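Local coordinates for putative DNA ligase-like protein Rv0938/MT0965 (PDB 2IRU) that probably fills gaps in broken DNA as the polymerase domain of LigD, the enzyme that works with Ku to rejoin double-strand breaks in Mycobacterium tuberculosis, at residues T13-D18 against T27-I32; F33-G38 against A242-R247; R54-N59 against A106-L111. One frame throughout, in Å; residues are numbered along the deposited sequence.

Contact 1: residues T13-D18 against T27-I32; sequences TLTNAD and TTKSDI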
loop_
_atom_site.group_PDB
_atom_site.type_symbol
_atom_site.label_atom_id
_atom_site.label_comp_id
_atom_site.label_asym_id
_atom_site.label_seq_id
_atom_site.Cartn_x
_atom_site.Cartn_y
_atom_site.Cartn_z
ATOM N N THR A 13 18.512 10.486 12.908
ATOM C CA THR A 13 18.719 11.935 12.994
ATOM C C THR A 13 18.084 12.595 11.735
ATOM O O THR A 13 18.476 12.330 10.588
ATOM C CB THR A 13 20.225 12.322 13.087
ATOM O OG1 THR A 13 20.843 11.697 14.241
ATOM C CG2 THR A 13 20.343 13.857 13.197
ATOM N N LEU A 14 17.082 13.432 11.952
ATOM C CA LEU A 14 16.484 14.150 10.839
ATOM C C LEU A 14 17.456 15.281 10.432
ATOM O O LEU A 14 17.893 16.090 11.256
ATOM C CB LEU A 14 15.128 14.778 11.236
ATOM C CG LEU A 14 14.384 15.542 10.156
ATOM C CD1 LEU A 14 13.989 14.617 8.983
ATOM C CD2 LEU A 14 13.137 16.278 10.752
ATOM N N THR A 15 17.798 15.295 9.151
ATOM C CA THR A 15 18.558 16.389 8.577
ATOM C C THR A 15 17.719 17.215 7.611
ATOM O O THR A 15 16.718 16.720 7.099
ATOM C CB THR A 15 19.827 15.907 7.802
ATOM O OG1 THR A 15 19.405 15.172 6.649
ATOM C CG2 THR A 15 20.732 15.052 8.734
ATOM N N ASN A 16 18.136 18.480 7.430
ATOM C CA ASN A 16 17.435 19.393 6.544
ATOM C C ASN A 16 15.922 19.433 6.853
ATOM O O ASN A 16 15.066 19.344 5.937
ATOM C CB ASN A 16 17.639 18.986 5.091
ATOM C CG ASN A 16 19.119 18.935 4.707
ATOM O OD1 ASN A 16 19.636 17.863 4.396
ATOM N ND2 ASN A 16 19.818 20.040 4.868
ATOM N N ALA A 17 15.591 19.577 8.137
ATOM C CA ALA A 17 14.161 19.678 8.582
ATOM C C ALA A 17 13.294 20.671 7.802
ATOM O O ALA A 17 12.066 20.449 7.612
ATOM C CB ALA A 17 14.079 19.993 10.090
ATOM N N ASP A 18 13.927 21.781 7.390
ATOM C CA ASP A 18 13.214 22.831 6.704
ATOM C C ASP A 18 13.073 22.528 5.245
ATOM O O ASP A 18 12.418 23.310 4.545
ATOM C CB ASP A 18 13.903 24.205 6.890
ATOM C CG ASP A 18 15.339 24.234 6.354
ATOM O OD1 ASP A 18 15.987 23.150 6.280
ATOM O OD2 ASP A 18 15.856 25.363 6.061
ATOM N N THR A 27 5.054 21.589 2.179
ATOM C CA THR A 27 5.222 20.462 3.105
ATOM C C THR A 27 6.699 20.076 3.203
ATOM O O THR A 27 7.343 19.869 2.193
ATOM C CB THR A 27 4.378 19.232 2.635
ATOM O OG1 THR A 27 3.014 19.657 2.416
ATOM C CG2 THR A 27 4.424 18.135 3.732
ATOM N N THR A 28 7.215 20.036 4.430
ATOM C CA THR A 28 8.663 19.901 4.692
ATOM C C THR A 28 9.063 18.509 5.184
ATOM O O THR A 28 8.220 17.666 5.555
ATOM C CB THR A 28 9.123 20.853 5.806
ATOM O OG1 THR A 28 8.472 20.483 7.038
ATOM C CG2 THR A 28 8.822 22.319 5.481
ATOM N N LYS A 29 10.364 18.281 5.235
ATOM C CA LYS A 29 10.867 17.042 5.832
ATOM C C LYS A 29 10.363 16.910 7.269
ATOM O O LYS A 29 9.938 15.822 7.667
ATOM C CB LYS A 29 12.388 16.989 5.790
ATOM C CG LYS A 29 12.972 16.756 4.438
ATOM C CD LYS A 29 14.461 16.420 4.544
ATOM C CE LYS A 29 14.730 15.002 5.121
ATOM N NZ LYS A 29 16.236 14.622 5.289
ATOM N N SER A 30 10.343 18.008 8.029
ATOM C CA SER A 30 9.819 17.988 9.413
ATOM C C SER A 30 8.348 17.529 9.457
ATOM O O SER A 30 7.958 16.695 10.298
ATOM C CB SER A 30 9.979 19.359 10.082
ATOM O OG SER A 30 9.595 19.308 11.440
ATOM N N ASP A 31 7.554 18.058 8.540
ATOM C CA ASP A 31 6.143 17.640 8.437
ATOM C C ASP A 31 6.040 16.127 8.244
ATOM O O ASP A 31 5.189 15.454 8.856
ATOM C CB ASP A 31 5.461 18.325 7.255
ATOM C CG ASP A 31 5.213 19.818 7.497
ATOM O OD1 ASP A 31 4.949 20.224 8.655
ATOM O OD2 ASP A 31 5.235 20.558 6.498
ATOM N N ILE A 32 6.856 15.620 7.333
ATOM C CA ILE A 32 6.831 14.190 6.991
ATOM C C ILE A 32 7.304 13.301 8.157
ATOM O O ILE A 32 6.709 12.231 8.446
ATOM C CB ILE A 32 7.600 13.989 5.649
ATOM C CG1 ILE A 32 6.928 14.822 4.513
ATOM C CG2 ILE A 32 7.781 12.549 5.286
ATOM C CD1 ILE A 32 5.477 14.574 4.290
HETATM O O HOH W 1 17.911 15.702 3.391
#
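Lys29 reaches from the first turn of helix 29-47 across the loop 13-18, touching its backbone at nearly every step. With CG beside the backbone N (chi1 -72°), the chain starts out beside the carbonyl oxygen of Asn16: CB lies 3.6 Å from Asn16 O, and CG keeps much the same distance. CD comes closer, at 3.3 Å from Asn16 O, and also meets Thr15 O. A bend at chi3 (72°) then brings CE alongside Thr15 O and against Leu14 CD1, the leucine and lysine running past each other in opposite directions. At the tip, NZ donates to Thr15 O over 2.8 Å, approaching from above the carbonyl plane rather than along a lone pair. The ammonium also gives hydrogen bonds to Gln107 OE1, at the end of helix 99-107, and to a water that donates in turn to Asn16 OD1. Three acceptors thus grip a charge whose aliphatic stem is buried.

The helix start carrying this lysine is a capping box: Thr28, at the N-cap, accepts from Asp31 N through OG1, while Asp31 OD2 accepts from Thr28 N. Ser30 N, an amide of the first turn, donates to Ala17 O over 3.0 Å. Beside this bond Ala17 CB and Ser30 CB touch, and Thr28 CB rests 3.5 Å from Ala17 O. Part of the loop, from Asn16 onward, probably contacts target DNA. Earlier in the loop, Leu14 CD2 lies against Ser30 CA at 4.0 Å.

Contact 2: residues F33-G38 against A242-R247; sequences FDYYAG and APYSLR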
loop_
_atom_site.group_PDB
_atom_site.type_symbol
_atom_site.label_atom_id
_atom_site.label_comp_id
_atom_site.label_asym_id
_atom_site.label_seq_id
_atom_site.Cartn_x
_atom_site.Cartn_y
_atom_site.Cartn_z
ATOM N N PHE A 33 8.359 13.761 8.831
ATOM C CA PHE A 33 8.895 13.084 10.022
ATOM C C PHE A 33 7.792 12.948 11.075
ATOM O O PHE A 33 7.542 11.869 11.643
ATOM C CB PHE A 33 10.091 13.901 10.543
ATOM C CG PHE A 33 11.018 13.155 11.505
ATOM C CD1 PHE A 33 11.906 12.171 11.049
ATOM C CD2 PHE A 33 11.086 13.553 12.841
ATOM C CE1 PHE A 33 12.820 11.568 11.952
ATOM C CE2 PHE A 33 11.994 12.944 13.728
ATOM C CZ PHE A 33 12.848 11.959 13.264
ATOM N N ASP A 34 7.079 14.048 11.312
ATOM C CA ASP A 34 6.034 14.023 12.327
ATOM C C ASP A 34 4.875 13.165 11.830
ATOM O O ASP A 34 4.253 12.475 12.602
ATOM C CB ASP A 34 5.575 15.450 12.663
ATOM C CG ASP A 34 6.528 16.160 13.658
ATOM O OD1 ASP A 34 7.451 15.510 14.216
ATOM O OD2 ASP A 34 6.323 17.372 13.902
ATOM N N TYR A 35 4.592 13.212 10.542
ATOM C CA TYR A 35 3.497 12.389 10.029
ATOM C C TYR A 35 3.741 10.902 10.234
ATOM O O TYR A 35 2.866 10.175 10.759
ATOM C CB TYR A 35 3.226 12.684 8.560
ATOM C CG TYR A 35 2.256 11.684 7.992
ATOM C CD1 TYR A 35 0.862 11.795 8.227
ATOM C CD2 TYR A 35 2.715 10.619 7.203
ATOM C CE1 TYR A 35 -0.051 10.843 7.665
ATOM C CE2 TYR A 35 1.822 9.644 6.664
ATOM C CZ TYR A 35 0.445 9.767 6.897
ATOM O OH TYR A 35 -0.463 8.827 6.432
ATOM N N TYR A 36 4.931 10.441 9.840
ATOM C CA TYR A 36 5.199 9.004 9.939
ATOM C C TYR A 36 5.286 8.592 11.449
ATOM O O TYR A 36 4.875 7.484 11.839
ATOM C CB TYR A 36 6.437 8.644 9.130
ATOM C CG TYR A 36 6.097 8.347 7.681
ATOM C CD1 TYR A 36 5.129 7.367 7.378
ATOM C CD2 TYR A 36 6.732 8.999 6.633
ATOM C CE1 TYR A 36 4.794 7.051 6.063
ATOM C CE2 TYR A 36 6.410 8.688 5.287
ATOM C CZ TYR A 36 5.433 7.702 5.023
ATOM O OH TYR A 36 5.056 7.394 3.719
ATOM N N ALA A 37 5.763 9.492 12.305
ATOM C CA ALA A 37 5.642 9.238 13.751
ATOM C C ALA A 37 4.197 9.084 14.186
ATOM O O ALA A 37 3.876 8.198 14.994
ATOM C CB ALA A 37 6.306 10.351 14.541
ATOM N N GLY A 38 3.337 9.959 13.676
ATOM C CA GLY A 38 1.917 10.004 14.099
ATOM C C GLY A 38 1.152 8.775 13.645
ATOM O O GLY A 38 0.212 8.331 14.323
ATOM N N ALA A 242 1.634 1.061 0.451
ATOM C CA ALA A 242 1.161 0.637 1.762
ATOM C C ALA A 242 0.090 1.546 2.337
ATOM O O ALA A 242 0.188 2.761 2.214
ATOM C CB ALA A 242 2.300 0.541 2.705
ATOM N N PRO A 243 -0.922 0.953 3.017
ATOM C CA PRO A 243 -1.862 1.832 3.702
ATOM C C PRO A 243 -1.098 2.837 4.608
ATOM O O PRO A 243 -0.098 2.456 5.267
ATOM C CB PRO A 243 -2.690 0.877 4.560
ATOM C CG PRO A 243 -2.670 -0.434 3.772
ATOM C CD PRO A 243 -1.257 -0.477 3.186
ATOM N N TYR A 244 -1.604 4.065 4.628
ATOM C CA TYR A 244 -0.994 5.204 5.365
ATOM C C TYR A 244 0.278 5.806 4.740
ATOM O O TYR A 244 0.744 6.853 5.195
ATOM C CB TYR A 244 -0.732 4.865 6.818
ATOM C CG TYR A 244 -1.995 4.490 7.555
ATOM C CD1 TYR A 244 -2.871 5.501 7.999
ATOM C CD2 TYR A 244 -2.296 3.150 7.851
ATOM C CE1 TYR A 244 -4.039 5.181 8.701
ATOM C CE2 TYR A 244 -3.479 2.813 8.561
ATOM C CZ TYR A 244 -4.332 3.844 8.975
ATOM O OH TYR A 244 -5.474 3.583 9.657
ATOM N N SER A 245 0.801 5.174 3.687
ATOM C CA SER A 245 1.936 5.816 2.980
ATOM C C SER A 245 1.505 7.135 2.359
ATOM O O SER A 245 0.386 7.253 1.802
ATOM C CB SER A 245 2.466 4.915 1.848
ATOM O OG SER A 245 3.613 5.521 1.211
ATOM N N LEU A 246 2.410 8.104 2.398
ATOM C CA LEU A 246 2.270 9.323 1.594
ATOM C C LEU A 246 2.423 8.909 0.131
ATOM O O LEU A 246 2.967 7.812 -0.173
ATOM C CB LEU A 246 3.395 10.325 1.943
ATOM C CG LEU A 246 3.257 11.030 3.291
ATOM C CD1 LEU A 246 4.540 11.721 3.689
ATOM C CD2 LEU A 246 2.168 12.080 3.225
ATOM N N ARG A 247 2.004 9.821 -0.736
ATOM C CA ARG A 247 2.224 9.700 -2.172
ATOM C C ARG A 247 3.119 10.828 -2.650
ATOM O O ARG A 247 2.995 11.998 -2.210
ATOM C CB ARG A 247 0.893 9.761 -2.936
ATOM C CG ARG A 247 -0.144 8.689 -2.528
ATOM C CD ARG A 247 0.434 7.273 -2.529
ATOM N NE ARG A 247 1.096 6.913 -3.765
ATOM C CZ ARG A 247 0.532 6.212 -4.742
ATOM N NH1 ARG A 247 -0.716 5.758 -4.620
ATOM N NH2 ARG A 247 1.241 5.905 -5.822
#
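Tyr35 and Tyr36, neighbours on helix 29-47, both send their hydroxyls to the backbone around a type II beta turn that runs from Ala242 to Ser245. Tyr35 OH donates to Tyr244 O over a short 2.6 Å, with the acceptor at the ring edge and the hydroxyl tilted 21° from the carbonyl plane. CG of Tyr35 stands anti to the backbone N (chi1 171°), which carries the ring out toward the turn. Tyr36 OH instead accepts, from Leu246 N at 3.0 Å, and is also hydrogen-bonded to Leu111 O. The two phenols touch directly, Tyr35 CD2 lying over the face of the Tyr36 ring, and Leu246 packs beside both: CG is 3.9 Å from Tyr35 CE2, CD1 the same distance from Tyr36 CE2, and CD2 lies over one face of the Tyr35 ring, toward its rim.

In the next shell, helix 273-283 packs on Tyr35 through Val276 and Leu277, and helix 99-107 packs on Tyr36 through Leu102 and Ile105. The turn leads on to Arg247, which probably binds the nucleotide substrate. Ser245 OG is fixed by Val113 N and donates to Leu246 O over 2.8 Å, meeting a lone pair of that carbonyl.

Contact 3: residues R54-N59 against A106-L111; sequences RKRWPN and AQQAAL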
loop_
_atom_site.group_PDB
_atom_site.type_symbol
_atom_site.label_atom_id
_atom_site.label_comp_id
_atom_site.label_asym_id
_atom_site.label_seq_id
_atom_site.Cartn_x
_atom_site.Cartn_y
_atom_site.Cartn_z
ATOM N N ARG A 54 10.964 1.206 -1.316
ATOM C CA ARG A 54 10.864 2.677 -1.124
ATOM C C ARG A 54 10.759 3.385 -2.464
ATOM O O ARG A 54 11.363 2.925 -3.431
ATOM C CB ARG A 54 12.123 3.226 -0.385
ATOM C CG ARG A 54 12.216 2.840 1.116
ATOM C CD ARG A 54 12.669 1.412 1.327
ATOM N NE ARG A 54 14.100 1.328 1.015
ATOM C CZ ARG A 54 14.737 0.268 0.511
ATOM N NH1 ARG A 54 14.100 -0.890 0.271
ATOM N NH2 ARG A 54 16.065 0.370 0.299
ATOM N N LYS A 55 10.023 4.491 -2.532
ATOM C CA LYS A 55 10.244 5.405 -3.637
ATOM C C LYS A 55 10.684 6.735 -2.992
ATOM O O LYS A 55 9.990 7.267 -2.100
ATOM C CB LYS A 55 9.049 5.530 -4.576
ATOM C CG LYS A 55 9.503 6.239 -5.891
ATOM C CD LYS A 55 8.474 6.150 -7.024
ATOM C CE LYS A 55 8.997 6.960 -8.224
ATOM N NZ LYS A 55 7.932 6.989 -9.311
ATOM N N ARG A 56 11.857 7.227 -3.429
ATOM C CA ARG A 56 12.481 8.374 -2.817
ATOM C C ARG A 56 12.495 9.574 -3.718
ATOM O O ARG A 56 12.781 9.449 -4.915
ATOM C CB ARG A 56 13.949 8.075 -2.389
ATOM C CG ARG A 56 14.003 6.996 -1.312
ATOM C CD ARG A 56 15.414 6.512 -0.950
ATOM N NE ARG A 56 16.240 7.604 -0.416
ATOM C CZ ARG A 56 17.567 7.531 -0.286
ATOM N NH1 ARG A 56 18.237 6.425 -0.655
ATOM N NH2 ARG A 56 18.225 8.568 0.234
ATOM N N TRP A 57 12.217 10.732 -3.127
ATOM C CA TRP A 57 12.358 12.029 -3.793
ATOM C C TRP A 57 13.344 12.925 -2.981
ATOM O O TRP A 57 12.894 13.793 -2.232
ATOM C CB TRP A 57 10.987 12.728 -3.855
ATOM C CG TRP A 57 10.027 12.186 -4.885
ATOM C CD1 TRP A 57 9.750 12.769 -6.108
ATOM C CD2 TRP A 57 9.172 11.027 -4.794
ATOM N NE1 TRP A 57 8.800 12.029 -6.787
ATOM C CE2 TRP A 57 8.434 10.958 -6.009
ATOM C CE3 TRP A 57 8.975 10.036 -3.823
ATOM C CZ2 TRP A 57 7.496 9.952 -6.266
ATOM C CZ3 TRP A 57 8.051 9.025 -4.071
ATOM C CH2 TRP A 57 7.321 8.984 -5.297
ATOM N N PRO A 58 14.684 12.734 -3.130
ATOM C CA PRO A 58 15.690 13.440 -2.292
ATOM C C PRO A 58 15.495 14.959 -2.290
ATOM O O PRO A 58 15.746 15.586 -1.267
ATOM C CB PRO A 58 17.053 13.103 -2.954
ATOM C CG PRO A 58 16.816 11.767 -3.615
ATOM C CD PRO A 58 15.330 11.815 -4.096
ATOM N N ASN A 59 15.015 15.545 -3.390
ATOM C CA ASN A 59 14.783 17.004 -3.374
ATOM C C ASN A 59 13.304 17.362 -3.637
ATOM O O ASN A 59 12.979 18.503 -4.040
ATOM C CB ASN A 59 15.718 17.773 -4.307
ATOM C CG ASN A 59 17.067 18.064 -3.666
ATOM O OD1 ASN A 59 17.151 18.293 -2.436
ATOM N ND2 ASN A 59 18.128 18.009 -4.469
ATOM N N ALA A 106 11.230 8.477 6.655
ATOM C CA ALA A 106 11.044 9.919 6.497
ATOM C C ALA A 106 12.369 10.615 6.229
ATOM O O ALA A 106 12.465 11.434 5.333
ATOM C CB ALA A 106 10.425 10.474 7.750
ATOM N N GLN A 107 13.402 10.267 7.006
ATOM C CA GLN A 107 14.703 10.872 6.830
ATOM C C GLN A 107 15.286 10.631 5.398
ATOM O O GLN A 107 15.983 11.491 4.842
ATOM C CB GLN A 107 15.657 10.394 7.938
ATOM C CG GLN A 107 17.150 10.649 7.645
ATOM C CD GLN A 107 17.509 12.108 7.382
ATOM O OE1 GLN A 107 16.728 13.040 7.642
ATOM N NE2 GLN A 107 18.722 12.317 6.864
ATOM N N GLN A 108 14.980 9.458 4.848
ATOM C CA GLN A 108 15.397 9.006 3.508
ATOM C C GLN A 108 14.666 9.791 2.379
ATOM O O GLN A 108 15.000 9.618 1.179
ATOM C CB GLN A 108 15.081 7.484 3.353
ATOM C CG GLN A 108 16.052 6.532 4.090
ATOM C CD GLN A 108 17.331 6.376 3.301
ATOM O OE1 GLN A 108 18.376 7.005 3.624
ATOM N NE2 GLN A 108 17.236 5.651 2.211
ATOM N N ALA A 109 13.661 10.600 2.734
ATOM C CA ALA A 109 12.737 11.192 1.723
ATOM C C ALA A 109 12.048 10.067 0.916
ATOM O O ALA A 109 11.676 10.230 -0.260
ATOM C CB ALA A 109 13.476 12.190 0.795
ATOM N N ALA A 110 11.907 8.905 1.561
ATOM C CA ALA A 110 11.136 7.784 0.956
ATOM C C ALA A 110 9.656 8.113 1.215
ATOM O O ALA A 110 9.033 7.603 2.191
ATOM C CB ALA A 110 11.543 6.418 1.560
ATOM N N LEU A 111 9.104 9.009 0.381
ATOM C CA LEU A 111 7.702 9.434 0.583
ATOM C C LEU A 111 6.803 8.225 0.526
ATOM O O LEU A 111 5.816 8.138 1.273
ATOM C CB LEU A 111 7.283 10.470 -0.493
ATOM C CG LEU A 111 8.199 11.697 -0.546
ATOM C CD1 LEU A 111 7.664 12.675 -1.620
ATOM C CD2 LEU A 111 8.346 12.367 0.874
HETATM O O HOH W 2 15.912 3.529 0.968
HETATM O O HOH W 3 20.586 8.001 1.844
#
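Arg56 lays its guanidinium against the side-chain amide of Gln108, the two planes turned 40° apart. A bend at chi3 (61°) swings the group round so that NE donates to Gln108 O over 2.9 Å, slightly out of the guanidinium plane. Gln108 folds back at chi2 (-79°), which sets its NE2 3.0 Å above the middle of the guanidinium. Both groups are donors there, so NE2 bonds instead to a water held by Arg54 NE, while a second water links Gln108 OE1 to Arg56 NH2. Arg54 NH1 donates to Lys69 O, and Arg56 NH1 is salt-bridged to Glu68.

The helix 99-107 ends in a Schellman motif with Ala109 at positive phi, followed by an inverse gamma turn centred on Ala110. This presents Ala109 O, which takes a weak bond from Leu111 N, to Trp57 N, the donor at 3.0 Å. Ala110 CB packs on Arg54 CG at 3.7 Å. Leu111 meets the indole of Trp57 at about a right angle, its CD1 3.7 Å from CE3. Residues 56-58 probably contact DNA. The extended side chain of Lys55 leads away from 106-111, to about 4 Å from the side chain of His114; both residues probably bind the substrate.

Contact 1 lies at the surface, contact 3 is partly buried, and contact 2 is fully buried nearest the centre of the chain. Contacts 1 and 2 occupy successive turns of helix 29-47 and meet through Leu14 and Phe33. Gln107 is shared by contacts 1 and 3: besides the lysine, its OE1 also takes Thr15 N, at 2.9 Å, and so ties the loop 13-18 to the end of helix 99-107. Leu111 plays the same part between contacts 3 and 2. The chemistry follows depth: water takes part in contacts 1 and 3, where charged side chains reach backbone carbonyls, whereas uncharged phenol hydroxyls and a leucine packed beside the two rings hold contact 2.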